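Local atomic coordinates of MmeI (Methylophilus methylotrophus, PDB entry 5HR4), a protein that probably transfers a methyl group from S-adenosyl-L-methionine to adenine in DNA, as part of a type IIL restriction-modification enzyme that also cleaves DNA. Residues Glu212-Glu215 with Thr216-Glu220; Leu370-Thr373 with Tyr374-Arg378; Leu549-Pro552 with Leu553-Ser556. All coordinates share one frame; numbering follows the deposited sequence.

Contact 1 of 3, residues Glu212-Glu215 with Thr216-Glu220; sequences EYIE and TKTLE
The carbonyl of Y213 is shared by two amides of 216-220 in the last part of helix 209-217, in the helicase spacer region. K217 N reaches Y213 O at 2.7 Å with an N-H...O angle of 168°, an ordinary alpha-helical bond. T216 N bonds to the same oxygen, three residues on, at 3.1 Å, from well above the carbonyl plane. Its bond to E212 O is weak; that oxygen also accepts from T216 OG1, at 2.9 Å. The T216 torsion (chi1 65°) turns OG1 back toward that turn of the helix. I214 packs on L280 of helix 273-283, close to the calcium ligand C283. On another side, the Y213 ring extends from the helix and K217 lies over one of its faces. This is a CH-pi contact, with K217 CB 3.8 Å from the Y213 ring centroid and 14° off the normal; farther along, K217 CD meets Y213 CE1 at 3.7 Å. Both polar ends are held outside the two segments, Y213 OH by H228 and K217 NZ by D248. The lysine therefore has two separate roles, its aliphatic part packing on the aromatic face while its ammonium pairs with D248.

Contact 2 of 3, residues Leu370-Thr373 with Tyr374-Arg378; sequences LVIT and YRELR
R375 runs beside I372 on helix 368-388 of the methyltransferase domain, a helix that follows strand 359-361 of the central sheet in the Rossmann-like fold of this family. At its root, R375 CB lies 3.5 Å from V371 O, the oxygen that accepts the R375 backbone N at 2.9 Å. CG stands trans to the backbone N (chi1 154°), and the chain stays extended through chi2. It then bends at chi3 (81°), which carries the guanidinium alongside the isoleucine. There R375 CZ comes 4.1 Å from I372 CD1 and R375 NH2 is the nearest guanidinium atom to that methyl, which approaches the flat group obliquely. The two terminal nitrogens serve different acids: NH1 forms a salt bridge with E376 OE2, and NH2 another with E318 on helix 318-340. Two carboxylates thus grip the group and would limit its rotation. Underneath, the backbone continues regularly, E376 N meeting I372 O at 3.0 Å and 172°, and L377 N meeting T373 O at 2.9 Å. The other flank faces helix 416-440, where Y374 OH has D430 as partner and also accepts from R378 NH1 at 3.0 Å, the oxygen lying in the guanidinium plane.

Contact 3 of 3, residues Leu549-Pro552 with Leu553-Ser556; sequences LLWP and LLLS
L550 and W551 supply carbonyls to L554 and L555, and P552 supplies one to S556, so three successive alpha-helical bonds join 549-552 to 553-556. L554 N reaches L550 O at 3.2 Å in the carbonyl plane. The bond from L555 N to W551 O is shorter and straighter, 2.9 Å with an N-H...O angle of 172°, and S556 N meets P552 O at 3.1 Å. P552 itself accepts through its oxygen but has no hydrogen on its nitrogen to give, and helix 544-556 is kinked there, where the bond to the preceding turn is missing. This is the usual signature of a proline inside a helix; here the helix connects strand 532-538 to strand 560-569 of the methyltransferase sheet. The S556 hydroxyl also turns back on the helix: with chi1 at 81°, OG donates to L553 O at 2.9 Å, a second bond from this residue to the turn before it. The indole nitrogen is satisfied outside the two segments, W551 NE1 bonding to I541 O. The six-membered ring of W551 takes L554 CD1 over one face, 3.8 Å from the centroid and 21° off the normal, in a CH-pi contact. L550 CG lies on the same side of the indole, over its pyrrole part near NE1, while L550 CD1 touches L554 CG at 4.0 Å.

Contacts 2 and 3 are turns within single helices, while contact 1 runs from a helix into the loop that follows. Contact 2 is the buried one, on a helix packed between helices 318-340 and 416-440 and strand 359-361; R375 is paired with E376 and with E318, while R378 bonds to Y374 and to N434 of helix 416-440. Contacts 1 and 3 are partly buried. Contact 1 belongs to the spacer region and lies about 35 Å from the DNA at nearest atoms, whereas 549-556 comes to about 9 Å. Both use a CH-pi contact, lysine on tyrosine in one and leucine on tryptophan in the other. Contacts 2 and 3 share the methyltransferase domain, with centres 32 Å apart.

Contact 1 of 3, residues Glu212-Glu215 with Thr216-Glu220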
ATOM      1  N   GLU A 212      16.096  -3.938 -38.671  1.00 42.06           N
ATOM      2  CA  GLU A 212      16.884  -4.000 -39.894  1.00 44.56           C
ATOM      3  C   GLU A 212      17.214  -2.604 -40.393  1.00 43.80           C
ATOM      4  O   GLU A 212      18.348  -2.344 -40.813  1.00 44.65           O
ATOM      5  CB  GLU A 212      16.146  -4.803 -40.963  1.00 44.60           C
ATOM      6  CG  GLU A 212      16.086  -6.305 -40.661  1.00 50.40           C
ATOM      7  CD  GLU A 212      14.959  -7.029 -41.401  1.00 59.64           C
ATOM      8  OE1 GLU A 212      14.548  -6.558 -42.494  1.00 55.28           O
ATOM      9  OE2 GLU A 212      14.485  -8.067 -40.872  1.00 62.74           O
ATOM     10  N   TYR A 213      16.250  -1.683 -40.324  1.00 42.04           N
ATOM     11  CA  TYR A 213      16.504  -0.327 -40.796  1.00 38.42           C
ATOM     12  C   TYR A 213      17.653   0.298 -40.018  1.00 42.86           C
ATOM     13  O   TYR A 213      18.630   0.782 -40.603  1.00 45.37           O
ATOM     14  CB  TYR A 213      15.236   0.527 -40.687  1.00 32.70           C
ATOM     15  CG  TYR A 213      15.410   1.904 -41.284  1.00 41.21           C
ATOM     16  CD1 TYR A 213      14.981   2.191 -42.578  1.00 42.97           C
ATOM     17  CD2 TYR A 213      16.023   2.921 -40.558  1.00 35.03           C
ATOM     18  CE1 TYR A 213      15.157   3.460 -43.121  1.00 39.54           C
ATOM     19  CE2 TYR A 213      16.204   4.174 -41.089  1.00 34.89           C
ATOM     20  CZ  TYR A 213      15.776   4.445 -42.365  1.00 41.79           C
ATOM     21  OH  TYR A 213      15.966   5.717 -42.869  1.00 44.24           O
ATOM     22  N   ILE A 214      17.558   0.274 -38.688  1.00 41.17           N
ATOM     23  CA  ILE A 214      18.629   0.784 -37.843  1.00 38.38           C
ATOM     24  C   ILE A 214      19.958   0.118 -38.197  1.00 42.23           C
ATOM     25  O   ILE A 214      20.992   0.783 -38.322  1.00 46.44           O
ATOM     26  CB  ILE A 214      18.251   0.585 -36.363  1.00 37.34           C
ATOM     27  CG1 ILE A 214      16.906   1.253 -36.074  1.00 35.73           C
ATOM     28  CG2 ILE A 214      19.309   1.157 -35.437  1.00 38.23           C
ATOM     29  CD1 ILE A 214      16.447   1.092 -34.654  1.00 28.14           C
ATOM     30  N   GLU A 215      19.955  -1.197 -38.390  1.00 45.94           N
ATOM     31  CA  GLU A 215      21.214  -1.884 -38.660  1.00 46.42           C
ATOM     32  C   GLU A 215      21.785  -1.574 -40.041  1.00 45.83           C
ATOM     33  O   GLU A 215      22.998  -1.716 -40.236  1.00 48.79           O
ATOM     34  CB  GLU A 215      21.039  -3.393 -38.509  1.00 45.25           C
ATOM     35  CG  GLU A 215      20.834  -3.864 -37.072  1.00 48.89           C
ATOM     36  CD  GLU A 215      20.476  -5.346 -36.984  1.00 49.98           C
ATOM     37  OE1 GLU A 215      20.213  -5.953 -38.049  1.00 50.88           O
ATOM     38  OE2 GLU A 215      20.457  -5.900 -35.852  1.00 57.67           O
ATOM     39  N   THR A 216      20.968  -1.150 -40.998  1.00 38.72           N
ATOM     40  CA  THR A 216      21.451  -1.003 -42.366  1.00 44.27           C
ATOM     41  C   THR A 216      21.521   0.444 -42.838  1.00 47.32           C
ATOM     42  O   THR A 216      22.415   0.797 -43.617  1.00 42.46           O
ATOM     43  CB  THR A 216      20.569  -1.814 -43.327  1.00 43.19           C
ATOM     44  OG1 THR A 216      19.245  -1.274 -43.338  1.00 45.57           O
ATOM     45  CG2 THR A 216      20.498  -3.279 -42.896  1.00 36.43           C
ATOM     46  N   LYS A 217      20.613   1.301 -42.382  1.00 44.79           N
ATOM     47  CA  LYS A 217      20.566   2.674 -42.848  1.00 43.98           C
ATOM     48  C   LYS A 217      21.094   3.666 -41.818  1.00 42.95           C
ATOM     49  O   LYS A 217      20.983   4.874 -42.031  1.00 48.98           O
ATOM     50  CB  LYS A 217      19.133   3.034 -43.253  1.00 42.76           C
ATOM     51  CG  LYS A 217      18.615   2.237 -44.447  1.00 45.68           C
ATOM     52  CD  LYS A 217      17.933   3.120 -45.502  1.00 50.58           C
ATOM     53  CE  LYS A 217      18.942   3.756 -46.454  1.00 52.93           C
ATOM     54  NZ  LYS A 217      18.300   4.255 -47.701  1.00 54.67           N
ATOM     55  N   THR A 218      21.690   3.190 -40.730  1.00 43.78           N
ATOM     56  CA  THR A 218      22.119   4.040 -39.626  1.00 46.29           C
ATOM     57  C   THR A 218      23.574   3.764 -39.278  1.00 45.98           C
ATOM     58  O   THR A 218      23.997   2.607 -39.214  1.00 44.52           O
ATOM     59  CB  THR A 218      21.229   3.822 -38.393  1.00 45.08           C
ATOM     60  OG1 THR A 218      19.973   4.474 -38.606  1.00 53.41           O
ATOM     61  CG2 THR A 218      21.865   4.389 -37.160  1.00 45.23           C
ATOM     62  N   LEU A 219      24.326   4.843 -39.041  1.00 46.69           N
ATOM     63  CA  LEU A 219      25.762   4.758 -38.819  1.00 44.47           C
ATOM     64  C   LEU A 219      26.077   4.104 -37.476  1.00 47.83           C
ATOM     65  O   LEU A 219      25.331   4.235 -36.499  1.00 44.97           O
ATOM     66  CB  LEU A 219      26.388   6.148 -38.869  1.00 48.59           C
ATOM     67  CG  LEU A 219      26.685   6.843 -40.199  1.00 48.49           C
ATOM     68  CD1 LEU A 219      27.543   8.062 -39.920  1.00 40.28           C
ATOM     69  CD2 LEU A 219      27.362   5.893 -41.193  1.00 45.81           C
ATOM     70  N   GLU A 220      27.217   3.409 -37.430  1.00 48.85           N
ATOM     71  CA  GLU A 220      27.577   2.650 -36.234  1.00 50.25           C
ATOM     72  C   GLU A 220      27.866   3.555 -35.040  1.00 52.75           C
ATOM     73  O   GLU A 220      27.642   3.146 -33.894  1.00 50.99           O
ATOM     74  CB  GLU A 220      28.779   1.758 -36.525  1.00 51.40           C
ATOM     75  CG  GLU A 220      29.328   1.043 -35.306  1.00 55.89           C
ATOM     76  CD  GLU A 220      30.731   0.530 -35.535  1.00 63.08           C
ATOM     77  OE1 GLU A 220      31.222   0.673 -36.676  1.00 67.38           O
ATOM     78  OE2 GLU A 220      31.340  -0.012 -34.585  1.00 62.48           O
TER

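Contact 2 of 3, residues Leu370-Thr373 with Tyr374-Arg378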
ATOM      1  N   LEU A 370      -6.303  -1.019 -15.968  1.00 29.05           N
ATOM      2  CA  LEU A 370      -7.019  -0.880 -17.232  1.00 28.69           C
ATOM      3  C   LEU A 370      -6.609  -1.948 -18.238  1.00 28.24           C
ATOM      4  O   LEU A 370      -7.441  -2.377 -19.048  1.00 29.97           O
ATOM      5  CB  LEU A 370      -6.801   0.512 -17.824  1.00 23.82           C
ATOM      6  CG  LEU A 370      -7.279   1.594 -16.857  1.00 28.15           C
ATOM      7  CD1 LEU A 370      -6.946   2.984 -17.365  1.00 28.21           C
ATOM      8  CD2 LEU A 370      -8.757   1.449 -16.579  1.00 28.19           C
ATOM      9  N   VAL A 371      -5.347  -2.385 -18.211  1.00 26.68           N
ATOM     10  CA  VAL A 371      -4.882  -3.344 -19.207  1.00 25.62           C
ATOM     11  C   VAL A 371      -5.440  -4.729 -18.901  1.00 28.94           C
ATOM     12  O   VAL A 371      -6.076  -5.356 -19.757  1.00 29.86           O
ATOM     13  CB  VAL A 371      -3.344  -3.335 -19.283  1.00 28.00           C
ATOM     14  CG1 VAL A 371      -2.824  -4.575 -19.975  1.00 29.68           C
ATOM     15  CG2 VAL A 371      -2.868  -2.099 -20.017  1.00 25.04           C
ATOM     16  N   ILE A 372      -5.256  -5.209 -17.663  1.00 28.92           N
ATOM     17  CA  ILE A 372      -5.845  -6.488 -17.266  1.00 26.85           C
ATOM     18  C   ILE A 372      -7.347  -6.501 -17.520  1.00 29.84           C
ATOM     19  O   ILE A 372      -7.889  -7.499 -18.012  1.00 31.90           O
ATOM     20  CB  ILE A 372      -5.541  -6.808 -15.791  1.00 28.89           C
ATOM     21  CG1 ILE A 372      -4.045  -6.899 -15.581  1.00 32.96           C
ATOM     22  CG2 ILE A 372      -6.160  -8.160 -15.409  1.00 21.30           C
ATOM     23  CD1 ILE A 372      -3.464  -8.010 -16.422  1.00 37.43           C
ATOM     24  N   THR A 373      -8.051  -5.415 -17.171  1.00 24.65           N
ATOM     25  CA  THR A 373      -9.500  -5.410 -17.351  1.00 25.34           C
ATOM     26  C   THR A 373      -9.858  -5.542 -18.820  1.00 30.28           C
ATOM     27  O   THR A 373     -10.694  -6.372 -19.203  1.00 32.14           O
ATOM     28  CB  THR A 373     -10.133  -4.140 -16.787  1.00 28.75           C
ATOM     29  OG1 THR A 373      -9.949  -4.079 -15.365  1.00 26.78           O
ATOM     30  CG2 THR A 373     -11.622  -4.127 -17.118  1.00 26.03           C
ATOM     31  N   TYR A 374      -9.216  -4.743 -19.664  1.00 29.80           N
ATOM     32  CA  TYR A 374      -9.509  -4.799 -21.090  1.00 29.81           C
ATOM     33  C   TYR A 374      -9.176  -6.166 -21.666  1.00 28.91           C
ATOM     34  O   TYR A 374      -9.842  -6.622 -22.600  1.00 33.18           O
ATOM     35  CB  TYR A 374      -8.748  -3.672 -21.816  1.00 26.85           C
ATOM     36  CG  TYR A 374      -8.857  -3.688 -23.317  1.00 24.69           C
ATOM     37  CD1 TYR A 374     -10.072  -3.451 -23.950  1.00 31.01           C
ATOM     38  CD2 TYR A 374      -7.740  -3.926 -24.111  1.00 25.63           C
ATOM     39  CE1 TYR A 374     -10.185  -3.482 -25.333  1.00 26.26           C
ATOM     40  CE2 TYR A 374      -7.836  -3.943 -25.491  1.00 25.63           C
ATOM     41  CZ  TYR A 374      -9.067  -3.726 -26.090  1.00 27.87           C
ATOM     42  OH  TYR A 374      -9.175  -3.746 -27.460  1.00 33.07           O
ATOM     43  N   ARG A 375      -8.170  -6.852 -21.120  1.00 29.49           N
ATOM     44  CA  ARG A 375      -7.818  -8.159 -21.667  1.00 31.22           C
ATOM     45  C   ARG A 375      -8.863  -9.205 -21.287  1.00 33.40           C
ATOM     46  O   ARG A 375      -9.275 -10.019 -22.118  1.00 33.26           O
ATOM     47  CB  ARG A 375      -6.425  -8.576 -21.195  1.00 29.39           C
ATOM     48  CG  ARG A 375      -6.236 -10.071 -21.162  1.00 32.76           C
ATOM     49  CD  ARG A 375      -4.780 -10.478 -21.185  1.00 34.17           C
ATOM     50  NE  ARG A 375      -4.135 -10.394 -19.877  1.00 42.01           N
ATOM     51  CZ  ARG A 375      -4.490 -11.115 -18.818  1.00 39.20           C
ATOM     52  NH1 ARG A 375      -5.510 -11.954 -18.917  1.00 44.01           N
ATOM     53  NH2 ARG A 375      -3.837 -10.995 -17.664  1.00 31.99           N
ATOM     54  N   GLU A 376      -9.311  -9.187 -20.034  1.00 31.96           N
ATOM     55  CA  GLU A 376     -10.393 -10.072 -19.625  1.00 30.60           C
ATOM     56  C   GLU A 376     -11.653  -9.822 -20.445  1.00 33.77           C
ATOM     57  O   GLU A 376     -12.349 -10.765 -20.854  1.00 34.21           O
ATOM     58  CB  GLU A 376     -10.655  -9.888 -18.135  1.00 28.56           C
ATOM     59  CG  GLU A 376      -9.457 -10.310 -17.313  1.00 30.98           C
ATOM     60  CD  GLU A 376      -9.056 -11.734 -17.638  1.00 36.04           C
ATOM     61  OE1 GLU A 376      -9.930 -12.620 -17.533  1.00 43.53           O
ATOM     62  OE2 GLU A 376      -7.895 -11.968 -18.034  1.00 33.75           O
ATOM     63  N   LEU A 377     -11.963  -8.560 -20.704  1.00 30.75           N
ATOM     64  CA  LEU A 377     -13.129  -8.274 -21.520  1.00 27.45           C
ATOM     65  C   LEU A 377     -12.943  -8.805 -22.925  1.00 28.74           C
ATOM     66  O   LEU A 377     -13.852  -9.425 -23.489  1.00 28.58           O
ATOM     67  CB  LEU A 377     -13.407  -6.779 -21.529  1.00 29.53           C
ATOM     68  CG  LEU A 377     -14.583  -6.455 -20.625  1.00 28.41           C
ATOM     69  CD1 LEU A 377     -14.273  -6.863 -19.204  1.00 24.06           C
ATOM     70  CD2 LEU A 377     -14.854  -4.983 -20.719  1.00 34.40           C
ATOM     71  N   ARG A 378     -11.757  -8.621 -23.497  1.00 26.82           N
ATOM     72  CA  ARG A 378     -11.539  -9.187 -24.822  1.00 30.71           C
ATOM     73  C   ARG A 378     -11.694 -10.710 -24.794  1.00 33.56           C
ATOM     74  O   ARG A 378     -12.394 -11.283 -25.637  1.00 35.10           O
ATOM     75  CB  ARG A 378     -10.181  -8.760 -25.373  1.00 33.74           C
ATOM     76  CG  ARG A 378     -10.181  -7.313 -25.911  1.00 33.27           C
ATOM     77  CD  ARG A 378     -11.105  -7.162 -27.129  1.00 33.55           C
ATOM     78  NE  ARG A 378     -10.614  -7.960 -28.246  1.00 37.57           N
ATOM     79  CZ  ARG A 378      -9.713  -7.542 -29.131  1.00 37.35           C
ATOM     80  NH1 ARG A 378      -9.205  -6.317 -29.055  1.00 34.99           N
ATOM     81  NH2 ARG A 378      -9.318  -8.347 -30.103  1.00 37.07           N
TER

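Contact 3 of 3, residues Leu549-Pro552 with Leu553-Ser556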
ATOM      1  N   LEU A 549     -11.270   8.616  11.859  1.00 39.69           N
ATOM      2  CA  LEU A 549     -11.205   9.844  11.074  1.00 37.56           C
ATOM      3  C   LEU A 549     -11.703   9.681   9.657  1.00 38.04           C
ATOM      4  O   LEU A 549     -12.008  10.690   9.019  1.00 40.54           O
ATOM      5  CB  LEU A 549      -9.776  10.396  11.016  1.00 34.50           C
ATOM      6  CG  LEU A 549      -9.066  10.555  12.364  1.00 37.42           C
ATOM      7  CD1 LEU A 549      -7.633  10.953  12.131  1.00 36.31           C
ATOM      8  CD2 LEU A 549      -9.781  11.530  13.307  1.00 34.48           C
ATOM      9  N   LEU A 550     -11.801   8.454   9.148  1.00 42.68           N
ATOM     10  CA  LEU A 550     -12.197   8.237   7.760  1.00 41.31           C
ATOM     11  C   LEU A 550     -13.610   7.706   7.606  1.00 44.11           C
ATOM     12  O   LEU A 550     -14.334   8.132   6.703  1.00 44.03           O
ATOM     13  CB  LEU A 550     -11.235   7.265   7.071  1.00 39.77           C
ATOM     14  CG  LEU A 550     -11.604   6.939   5.621  1.00 36.61           C
ATOM     15  CD1 LEU A 550     -11.752   8.220   4.821  1.00 37.36           C
ATOM     16  CD2 LEU A 550     -10.549   6.075   4.994  1.00 37.39           C
ATOM     17  N   TRP A 551     -14.023   6.797   8.464  1.00 43.24           N
ATOM     18  CA  TRP A 551     -15.279   6.091   8.256  1.00 45.22           C
ATOM     19  C   TRP A 551     -16.520   6.834   8.751  1.00 47.90           C
ATOM     20  O   TRP A 551     -17.601   6.639   8.178  1.00 49.35           O
ATOM     21  CB  TRP A 551     -15.152   4.704   8.877  1.00 40.95           C
ATOM     22  CG  TRP A 551     -14.165   3.973   8.065  1.00 39.03           C
ATOM     23  CD1 TRP A 551     -12.835   3.796   8.335  1.00 41.06           C
ATOM     24  CD2 TRP A 551     -14.394   3.406   6.775  1.00 41.11           C
ATOM     25  NE1 TRP A 551     -12.232   3.112   7.303  1.00 38.61           N
ATOM     26  CE2 TRP A 551     -13.169   2.864   6.331  1.00 40.24           C
ATOM     27  CE3 TRP A 551     -15.526   3.276   5.960  1.00 42.33           C
ATOM     28  CZ2 TRP A 551     -13.045   2.205   5.107  1.00 35.15           C
ATOM     29  CZ3 TRP A 551     -15.400   2.629   4.748  1.00 38.42           C
ATOM     30  CH2 TRP A 551     -14.167   2.102   4.332  1.00 37.82           C
ATOM     31  N   PRO A 552     -16.436   7.684   9.785  1.00 48.38           N
ATOM     32  CA  PRO A 552     -17.570   8.581  10.052  1.00 46.08           C
ATOM     33  C   PRO A 552     -17.984   9.371   8.824  1.00 50.11           C
ATOM     34  O   PRO A 552     -19.174   9.418   8.481  1.00 54.47           O
ATOM     35  CB  PRO A 552     -17.031   9.474  11.173  1.00 44.05           C
ATOM     36  CG  PRO A 552     -16.155   8.578  11.934  1.00 38.37           C
ATOM     37  CD  PRO A 552     -15.466   7.724  10.898  1.00 46.30           C
ATOM     38  N   LEU A 553     -17.018   9.979   8.135  1.00 46.67           N
ATOM     39  CA  LEU A 553     -17.342  10.740   6.936  1.00 44.48           C
ATOM     40  C   LEU A 553     -17.877   9.839   5.829  1.00 52.97           C
ATOM     41  O   LEU A 553     -18.821  10.215   5.122  1.00 56.40           O
ATOM     42  CB  LEU A 553     -16.112  11.504   6.460  1.00 43.34           C
ATOM     43  CG  LEU A 553     -16.293  12.214   5.120  1.00 49.76           C
ATOM     44  CD1 LEU A 553     -17.265  13.375   5.248  1.00 45.25           C
ATOM     45  CD2 LEU A 553     -14.945  12.673   4.569  1.00 48.52           C
ATOM     46  N   LEU A 554     -17.301   8.648   5.652  1.00 48.81           N
ATOM     47  CA  LEU A 554     -17.739   7.804   4.545  1.00 44.62           C
ATOM     48  C   LEU A 554     -19.153   7.282   4.779  1.00 50.32           C
ATOM     49  O   LEU A 554     -19.995   7.327   3.873  1.00 49.51           O
ATOM     50  CB  LEU A 554     -16.759   6.647   4.324  1.00 43.70           C
ATOM     51  CG  LEU A 554     -15.423   6.999   3.654  1.00 44.26           C
ATOM     52  CD1 LEU A 554     -14.634   5.759   3.210  1.00 36.69           C
ATOM     53  CD2 LEU A 554     -15.653   7.927   2.493  1.00 38.73           C
ATOM     54  N   LEU A 555     -19.436   6.786   5.991  1.00 52.20           N
ATOM     55  CA  LEU A 555     -20.774   6.261   6.271  1.00 49.02           C
ATOM     56  C   LEU A 555     -21.833   7.347   6.114  1.00 49.50           C
ATOM     57  O   LEU A 555     -22.894   7.113   5.526  1.00 53.65           O
ATOM     58  CB  LEU A 555     -20.827   5.650   7.673  1.00 44.35           C
ATOM     59  CG  LEU A 555     -19.990   4.390   7.952  1.00 48.42           C
ATOM     60  CD1 LEU A 555     -20.122   3.946   9.401  1.00 51.92           C
ATOM     61  CD2 LEU A 555     -20.383   3.244   7.040  1.00 51.74           C
ATOM     62  N   SER A 556     -21.541   8.557   6.593  1.00 52.95           N
ATOM     63  CA  SER A 556     -22.494   9.655   6.494  1.00 51.94           C
ATOM     64  C   SER A 556     -22.855   9.984   5.053  1.00 48.53           C
ATOM     65  O   SER A 556     -23.886  10.622   4.822  1.00 53.22           O
ATOM     66  CB  SER A 556     -21.929  10.907   7.176  1.00 50.75           C
ATOM     67  OG  SER A 556     -21.016  11.585   6.327  1.00 54.16           O
TER